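Local atomic coordinates of LacI family transcription regulator (PDB entry 4O5A), a protein that probably regulates transcription as a dimer, binding operator DNA in response to a small effector, as other LacI-family regulators do. Residues M315-I319 and D320-V324; S119-E122 and D123-A126; S97-E101 and R102-L106. All blocks are in the same frame, centred on the assembly; numbering follows the deposited sequence.

Interaction 1 (M315-I319 and D320-V324)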
loop_
_atom_site.group_PDB
_atom_site.type_symbol
_atom_site.label_atom_id
_atom_site.label_comp_id
_atom_site.label_asym_id
_atom_site.label_seq_id
_atom_site.Cartn_x
_atom_site.Cartn_y
_atom_site.Cartn_z
HETATM N N MSE A 315 23.531 4.306 3.540
HETATM C CA MSE A 315 24.064 4.311 2.187
HETATM C C MSE A 315 24.824 5.596 1.938
HETATM O O MSE A 315 25.847 5.580 1.277
HETATM C CB MSE A 315 22.967 4.109 1.138
HETATM C CG MSE A 315 22.459 2.675 1.100
HETATM SE SE MSE A 315 21.124 2.390 -0.274
HETATM C CE MSE A 315 19.663 3.409 0.474
ATOM N N LEU A 316 24.333 6.708 2.477
ATOM C CA LEU A 316 25.053 7.978 2.350
ATOM C C LEU A 316 26.420 7.938 3.033
ATOM O O LEU A 316 27.388 8.519 2.541
ATOM C CB LEU A 316 24.207 9.124 2.906
ATOM C CG LEU A 316 23.076 9.501 1.951
ATOM C CD1 LEU A 316 22.034 10.389 2.636
ATOM C CD2 LEU A 316 23.655 10.188 0.728
ATOM N N LYS A 317 26.499 7.255 4.173
ATOM C CA LYS A 317 27.787 7.053 4.829
ATOM C C LYS A 317 28.744 6.274 3.936
ATOM O O LYS A 317 29.895 6.643 3.797
ATOM C CB LYS A 317 27.623 6.313 6.160
ATOM C CG LYS A 317 27.047 7.143 7.297
ATOM C CD LYS A 317 27.184 6.370 8.601
ATOM C CE LYS A 317 26.204 6.849 9.667
ATOM N NZ LYS A 317 26.585 8.169 10.272
ATOM N N LEU A 318 28.263 5.187 3.342
ATOM C CA LEU A 318 29.085 4.395 2.424
ATOM C C LEU A 318 29.580 5.262 1.268
ATOM O O LEU A 318 30.757 5.229 0.903
ATOM C CB LEU A 318 28.283 3.203 1.880
ATOM C CG LEU A 318 27.914 2.080 2.856
ATOM C CD1 LEU A 318 26.959 1.088 2.187
ATOM C CD2 LEU A 318 29.155 1.361 3.357
ATOM N N ILE A 319 28.677 6.054 0.703
ATOM C CA ILE A 319 29.030 6.957 -0.390
ATOM C C ILE A 319 30.080 7.972 0.050
ATOM O O ILE A 319 31.013 8.293 -0.704
ATOM C CB ILE A 319 27.774 7.692 -0.921
ATOM C CG1 ILE A 319 26.802 6.698 -1.540
ATOM C CG2 ILE A 319 28.161 8.764 -1.941
ATOM C CD1 ILE A 319 25.409 7.251 -1.705
ATOM N N ASP A 320 29.944 8.473 1.276
ATOM C CA ASP A 320 30.906 9.441 1.809
ATOM C C ASP A 320 32.257 8.800 2.126
ATOM O O ASP A 320 33.224 9.501 2.393
ATOM C CB ASP A 320 30.352 10.162 3.054
ATOM C CG ASP A 320 29.126 11.027 2.747
ATOM O OD1 ASP A 320 28.928 11.401 1.572
ATOM O OD2 ASP A 320 28.357 11.336 3.688
ATOM N N GLY A 321 32.323 7.473 2.103
ATOM C CA GLY A 321 33.586 6.783 2.297
ATOM C C GLY A 321 33.837 6.414 3.742
ATOM O O GLY A 321 34.968 6.107 4.134
ATOM N N GLU A 322 32.782 6.460 4.548
ATOM C CA GLU A 322 32.894 6.106 5.952
ATOM C C GLU A 322 32.720 4.603 6.085
ATOM O O GLU A 322 31.990 3.988 5.308
ATOM C CB GLU A 322 31.853 6.866 6.785
ATOM C CG GLU A 322 32.116 8.371 6.861
ATOM C CD GLU A 322 30.906 9.178 7.314
ATOM O OE1 GLU A 322 30.055 8.639 8.057
ATOM O OE2 GLU A 322 30.810 10.363 6.922
ATOM N N ASP A 323 33.406 4.000 7.047
ATOM C CA ASP A 323 33.201 2.579 7.291
ATOM C C ASP A 323 31.908 2.362 8.062
ATOM O O ASP A 323 31.581 3.118 8.976
ATOM C CB ASP A 323 34.397 1.946 7.998
ATOM C CG ASP A 323 35.458 1.471 7.020
ATOM O OD1 ASP A 323 35.100 1.145 5.865
ATOM O OD2 ASP A 323 36.644 1.418 7.402
ATOM N N VAL A 324 31.172 1.330 7.665
ATOM C CA VAL A 324 29.826 1.104 8.154
ATOM C C VAL A 324 29.672 -0.311 8.691
ATOM O O VAL A 324 29.661 -1.282 7.927
ATOM C CB VAL A 324 28.788 1.359 7.035
ATOM C CG1 VAL A 324 27.431 0.787 7.400
ATOM C CG2 VAL A 324 28.672 2.843 6.764
HETATM O O HOH W 1 32.506 3.098 2.179
#

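Interaction 2 (S119-E122 and D123-A126)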
loop_
_atom_site.group_PDB
_atom_site.type_symbol
_atom_site.label_atom_id
_atom_site.label_comp_id
_atom_site.label_asym_id
_atom_site.label_seq_id
_atom_site.Cartn_x
_atom_site.Cartn_y
_atom_site.Cartn_z
ATOM N N SER A 119 20.299 -7.861 -14.460
ATOM C CA SER A 119 20.649 -7.125 -15.671
ATOM C C SER A 119 20.603 -5.605 -15.479
ATOM O O SER A 119 21.499 -4.891 -15.917
ATOM C CB SER A 119 19.752 -7.554 -16.832
ATOM O OG SER A 119 20.091 -6.852 -18.008
ATOM N N ILE A 120 19.569 -5.111 -14.806
ATOM C CA ILE A 120 19.463 -3.680 -14.545
ATOM C C ILE A 120 20.600 -3.204 -13.641
ATOM O O ILE A 120 21.211 -2.161 -13.886
ATOM C CB ILE A 120 18.099 -3.329 -13.922
ATOM C CG1 ILE A 120 16.978 -3.616 -14.927
ATOM C CG2 ILE A 120 18.071 -1.872 -13.470
ATOM C CD1 ILE A 120 15.583 -3.620 -14.323
ATOM N N LEU A 121 20.890 -3.988 -12.605
ATOM C CA LEU A 121 21.937 -3.656 -11.650
ATOM C C LEU A 121 23.292 -3.622 -12.342
ATOM O O LEU A 121 24.111 -2.745 -12.076
ATOM C CB LEU A 121 21.956 -4.681 -10.518
ATOM C CG LEU A 121 20.754 -4.682 -9.575
ATOM C CD1 LEU A 121 20.913 -5.752 -8.500
ATOM C CD2 LEU A 121 20.544 -3.309 -8.949
ATOM N N GLU A 122 23.522 -4.575 -13.240
ATOM C CA GLU A 122 24.778 -4.624 -13.975
ATOM C C GLU A 122 24.938 -3.378 -14.840
ATOM O O GLU A 122 26.041 -2.862 -14.999
ATOM C CB GLU A 122 24.864 -5.905 -14.809
ATOM C CG GLU A 122 25.061 -7.160 -13.965
ATOM C CD GLU A 122 24.919 -8.455 -14.754
ATOM O OE1 GLU A 122 24.214 -8.455 -15.789
ATOM O OE2 GLU A 122 25.510 -9.475 -14.331
ATOM N N ASP A 123 23.829 -2.883 -15.379
ATOM C CA ASP A 123 23.859 -1.691 -16.215
ATOM C C ASP A 123 24.217 -0.473 -15.373
ATOM O O ASP A 123 25.045 0.347 -15.770
ATOM C CB ASP A 123 22.510 -1.493 -16.916
ATOM C CG ASP A 123 22.419 -0.165 -17.646
ATOM O OD1 ASP A 123 23.045 -0.029 -18.721
ATOM O OD2 ASP A 123 21.716 0.740 -17.145
ATOM N N TRP A 124 23.594 -0.372 -14.202
ATOM C CA TRP A 124 23.831 0.739 -13.294
ATOM C C TRP A 124 25.282 0.763 -12.846
ATOM O O TRP A 124 25.898 1.822 -12.770
ATOM C CB TRP A 124 22.902 0.636 -12.089
ATOM C CG TRP A 124 21.541 1.190 -12.358
ATOM C CD1 TRP A 124 21.140 1.884 -13.464
ATOM C CD2 TRP A 124 20.396 1.099 -11.500
ATOM N NE1 TRP A 124 19.807 2.233 -13.345
ATOM C CE2 TRP A 124 19.333 1.768 -12.148
ATOM C CE3 TRP A 124 20.166 0.523 -10.248
ATOM C CZ2 TRP A 124 18.061 1.870 -11.580
ATOM C CZ3 TRP A 124 18.903 0.623 -9.691
ATOM C CH2 TRP A 124 17.866 1.291 -10.358
ATOM N N ILE A 125 25.825 -0.416 -12.577
ATOM C CA ILE A 125 27.206 -0.539 -12.138
ATOM C C ILE A 125 28.167 -0.147 -13.255
ATOM O O ILE A 125 29.137 0.578 -13.023
ATOM C CB ILE A 125 27.509 -1.974 -11.671
ATOM C CG1 ILE A 125 26.727 -2.285 -10.387
ATOM C CG2 ILE A 125 28.996 -2.165 -11.441
ATOM C CD1 ILE A 125 26.791 -3.749 -9.961
ATOM N N ALA A 126 27.894 -0.627 -14.464
ATOM C CA ALA A 126 28.782 -0.386 -15.605
ATOM C C ALA A 126 28.819 1.083 -16.010
ATOM O O ALA A 126 29.832 1.575 -16.498
ATOM C CB ALA A 126 28.364 -1.245 -16.785
#

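Interaction 3 (S97-E101 and R102-L106)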
loop_
_atom_site.group_PDB
_atom_site.type_symbol
_atom_site.label_atom_id
_atom_site.label_comp_id
_atom_site.label_asym_id
_atom_site.label_seq_id
_atom_site.Cartn_x
_atom_site.Cartn_y
_atom_site.Cartn_z
ATOM N N SER A 97 12.889 10.791 3.419
ATOM C CA SER A 97 13.023 11.759 4.504
ATOM C C SER A 97 14.490 12.032 4.775
ATOM O O SER A 97 14.852 13.121 5.213
ATOM C CB SER A 97 12.294 11.310 5.780
ATOM O OG SER A 97 13.016 10.345 6.528
ATOM N N ALA A 98 15.343 11.049 4.494
ATOM C CA ALA A 98 16.776 11.238 4.699
ATOM C C ALA A 98 17.496 11.709 3.436
ATOM O O ALA A 98 18.397 12.554 3.515
ATOM C CB ALA A 98 17.428 9.976 5.261
ATOM N N LEU A 99 17.109 11.175 2.282
ATOM C CA LEU A 99 17.738 11.578 1.022
ATOM C C LEU A 99 17.498 13.056 0.729
ATOM O O LEU A 99 18.373 13.725 0.185
ATOM C CB LEU A 99 17.256 10.711 -0.147
ATOM C CG LEU A 99 17.568 9.222 -0.007
ATOM C CD1 LEU A 99 16.903 8.459 -1.142
ATOM C CD2 LEU A 99 19.091 8.983 0.017
ATOM N N GLU A 100 16.328 13.573 1.121
ATOM C CA GLU A 100 16.013 14.985 0.868
ATOM C C GLU A 100 16.935 15.929 1.617
ATOM O O GLU A 100 17.200 17.039 1.147
ATOM C CB GLU A 100 14.565 15.309 1.235
ATOM C CG GLU A 100 13.548 14.780 0.238
ATOM C CD GLU A 100 13.647 15.458 -1.113
ATOM O OE1 GLU A 100 13.916 16.681 -1.153
ATOM O OE2 GLU A 100 13.447 14.766 -2.143
ATOM N N GLU A 101 17.410 15.492 2.780
ATOM C CA GLU A 101 18.349 16.293 3.572
ATOM C C GLU A 101 19.641 16.582 2.814
ATOM O O GLU A 101 20.325 17.560 3.117
ATOM C CB GLU A 101 18.672 15.590 4.905
ATOM C CG GLU A 101 17.485 15.457 5.838
ATOM C CD GLU A 101 17.835 14.792 7.160
ATOM O OE1 GLU A 101 18.820 15.205 7.807
ATOM O OE2 GLU A 101 17.115 13.859 7.562
ATOM N N ARG A 102 19.979 15.730 1.844
ATOM C CA ARG A 102 21.218 15.880 1.077
ATOM C C ARG A 102 20.924 16.076 -0.407
ATOM O O ARG A 102 21.821 15.923 -1.240
ATOM C CB ARG A 102 22.083 14.617 1.199
ATOM C CG ARG A 102 22.353 14.125 2.610
ATOM C CD ARG A 102 23.607 14.750 3.176
ATOM N NE ARG A 102 24.773 14.563 2.309
ATOM C CZ ARG A 102 25.722 13.643 2.485
ATOM N NH1 ARG A 102 25.667 12.806 3.510
ATOM N NH2 ARG A 102 26.744 13.571 1.639
ATOM N N ASP A 103 19.667 16.375 -0.730
ATOM C CA ASP A 103 19.252 16.595 -2.123
ATOM C C ASP A 103 19.542 15.386 -3.026
ATOM O O ASP A 103 19.957 15.511 -4.179
ATOM C CB ASP A 103 19.846 17.887 -2.662
ATOM C CG ASP A 103 19.305 19.103 -1.933
ATOM O OD1 ASP A 103 18.076 19.340 -2.007
ATOM O OD2 ASP A 103 20.094 19.798 -1.263
ATOM N N TYR A 104 19.314 14.206 -2.472
ATOM C CA TYR A 104 19.467 12.969 -3.206
ATOM C C TYR A 104 18.095 12.536 -3.697
ATOM O O TYR A 104 17.077 12.934 -3.124
ATOM C CB TYR A 104 20.055 11.893 -2.285
ATOM C CG TYR A 104 21.530 11.671 -2.509
ATOM C CD1 TYR A 104 22.451 12.652 -2.202
ATOM C CD2 TYR A 104 21.997 10.478 -3.043
ATOM C CE1 TYR A 104 23.806 12.458 -2.415
ATOM C CE2 TYR A 104 23.352 10.271 -3.257
ATOM C CZ TYR A 104 24.244 11.263 -2.943
ATOM O OH TYR A 104 25.590 11.084 -3.154
ATOM N N SER A 105 18.076 11.714 -4.745
ATOM C CA SER A 105 16.835 11.165 -5.303
ATOM C C SER A 105 16.920 9.650 -5.320
ATOM O O SER A 105 18.009 9.079 -5.276
ATOM C CB SER A 105 16.628 11.624 -6.754
ATOM O OG SER A 105 16.595 13.025 -6.885
ATOM N N LEU A 106 15.767 8.998 -5.417
ATOM C CA LEU A 106 15.725 7.554 -5.588
ATOM C C LEU A 106 15.458 7.264 -7.065
ATOM O O LEU A 106 14.502 7.804 -7.645
ATOM C CB LEU A 106 14.577 6.987 -4.760
ATOM C CG LEU A 106 14.491 5.481 -4.531
ATOM C CD1 LEU A 106 15.604 5.031 -3.588
ATOM C CD2 LEU A 106 13.115 5.108 -3.961
HETATM O O HOH W 2 14.544 12.160 -1.931
#

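Interaction 1 (M315-I319 and D320-V324)
Leu-318 and Lys-317 meet Val-324 and Glu-322 where the chain leaves its helix and folds back over the last turn. Backbone bonds fix the turn. Asp-320 N still bonds to Leu-316 O in the helical manner. Glu-322 N then reaches back to Lys-317 O (3.0 Å), and Gly-321 N bonds to Leu-318 O (3.0 Å). With the positive phi of Gly-321 (93°), this is a Schellman motif. At these backbone angles a CB would press on the carbonyl O of Asp-320. A water donates to both Leu-318 O and Glu-322 O and ties the loop to the helix end.

The apolar part is small. Val-324 holds CG1 anti to the backbone N (chi1 165°), which leaves CG2 beside the N, against Lys-317 CB and Leu-318 CD2, each at 3.7 Å. The leucine and valine side chains meet at about a right angle.

Charged groups make up the rest. On the outside, Glu-322 OE1 lies against the lysine chain, 3.4 Å from Lys-317 CG. Lys-317 NZ stays 4.1 Å from Glu-322 OE1, too far for a salt bridge. Asp-320 is less exposed and turns its CG to the side of its own N (chi1 -64°). This brings OD2 to 3.2 Å from Leu-316 O, an acceptor beside an acceptor. Salt bridges from Arg-67 to OD1 and from Arg-102 to OD2 probably offset that repulsion. With an alanine here, both arginines would probably lose the carboxylate that joins them, leaving two nearby positive charges without their mate.

The motif ends helix 304-320 and starts the loop to strand 327-328. Ile-319 packs on Ile-71 of strand 70-76 and Ala-132 of strand 132-135, while Leu-316 lies on Arg-102.

Interaction 2 (S119-E122 and D123-A126)
Ile-120 sets a methyl group over the indole of Trp-124, one helical turn further on. Its CG2 stands 4.1 Å from the centroid of the six-membered ring of Trp-124 and 12° off the ring normal, a CH-pi contact over the face. Both side chains leave the helix in one direction, one alongside the other. Ile-120 CG2 is anti to the backbone N, and the small chi2 of Trp-124 (-8°) turns the flat of the indole toward it. Leu-121 comes in at a slant, with CD2 4.1 Å from Trp-124 CE3. Packing is also close at Ile-125, whose CG1 is 3.1 Å from Leu-121 O.

Ile-120, Leu-121 and Trp-124 face the sheet. Helix 116-127 links parallel strands 105-111 and 132-135 in a beta-alpha-beta crossover that passes over strand 70-76. All three residues rest on Val-74 of that strand, and Leu-121 and Ile-125 touch Leu-147 of helix 143-149.

The other side is looser. Ser-119, Glu-122 and Ala-126 are exposed, and what joins them across the turn is mainly the helical backbone bonding. Asp-123 N bonds to Ser-119 O (3.1 Å) and Ala-126 N to Glu-122 O (3.0 Å). Asp-123 turns CG anti to its N (chi1 172°), which leads the carboxylate away from the preceding turn. Glu-122 extends outward, though its chain still brushes Leu-147.

Interaction 3 (S97-E101 and R102-L106)
Leu-99 holds CG anti to its carbonyl carbon (chi1 -61°), beside its N, and its side chain crosses that of Tyr-104 at about a right angle. The chi1 of Tyr-104, -102°, is away from a staggered value and carries the ring off from the leucine. The closest contact is therefore at the tyrosine CB, 3.7 Å from Leu-99 CB and 3.8 Å from Leu-99 CD2. Arg-102 O lies in the ring plane, at the tyrosine edge.

Leu-99 O is gripped twice, from opposite faces of its plane: by Tyr-104 N at 2.9 Å and by Arg-102 N at 3.1 Å. Asp-103 N bonds to Glu-100 O (3.2 Å). Asp-103 has positive phi (58°) and is the C-prime residue of this Schellman motif, which turns the chain from helix 88-99 into strand 105-111. Arg-69 and Ile-71 of the same chain bond to the backbone of Ser-105, and Leu-106 joins an antiparallel ladder with the second subunit, so the sheet runs on across the dimer.

Water donates to Glu-100 OE2 (2.8 Å) and to Tyr-104 O (2.9 Å). Arg-109 of the second subunit forms salt bridges with both Glu-100 OE1 and Asp-103 OD1.

In the fold
All three contacts belong to the lobe built on the parallel sheet. Interactions 1 and 3 touch: Asp-320 OD2 is 3.1 Å from Arg-102 NH1, and Ile-319 CG2 packs on Tyr-104 OH at 3.7 Å. Two helix ends, each closed by a Schellman motif, are thereby joined. Interaction 2 stands apart, its nearest atoms about 7 Å from interaction 3 and about 10 Å from interaction 1. Across the dimer, however, Glu-100 of one subunit packs on Ile-120 of the other, bringing interactions 3 and 2 together. A sulfate, probably from the crystallisation liquor, is about 6 Å from the Glu-101 side chain.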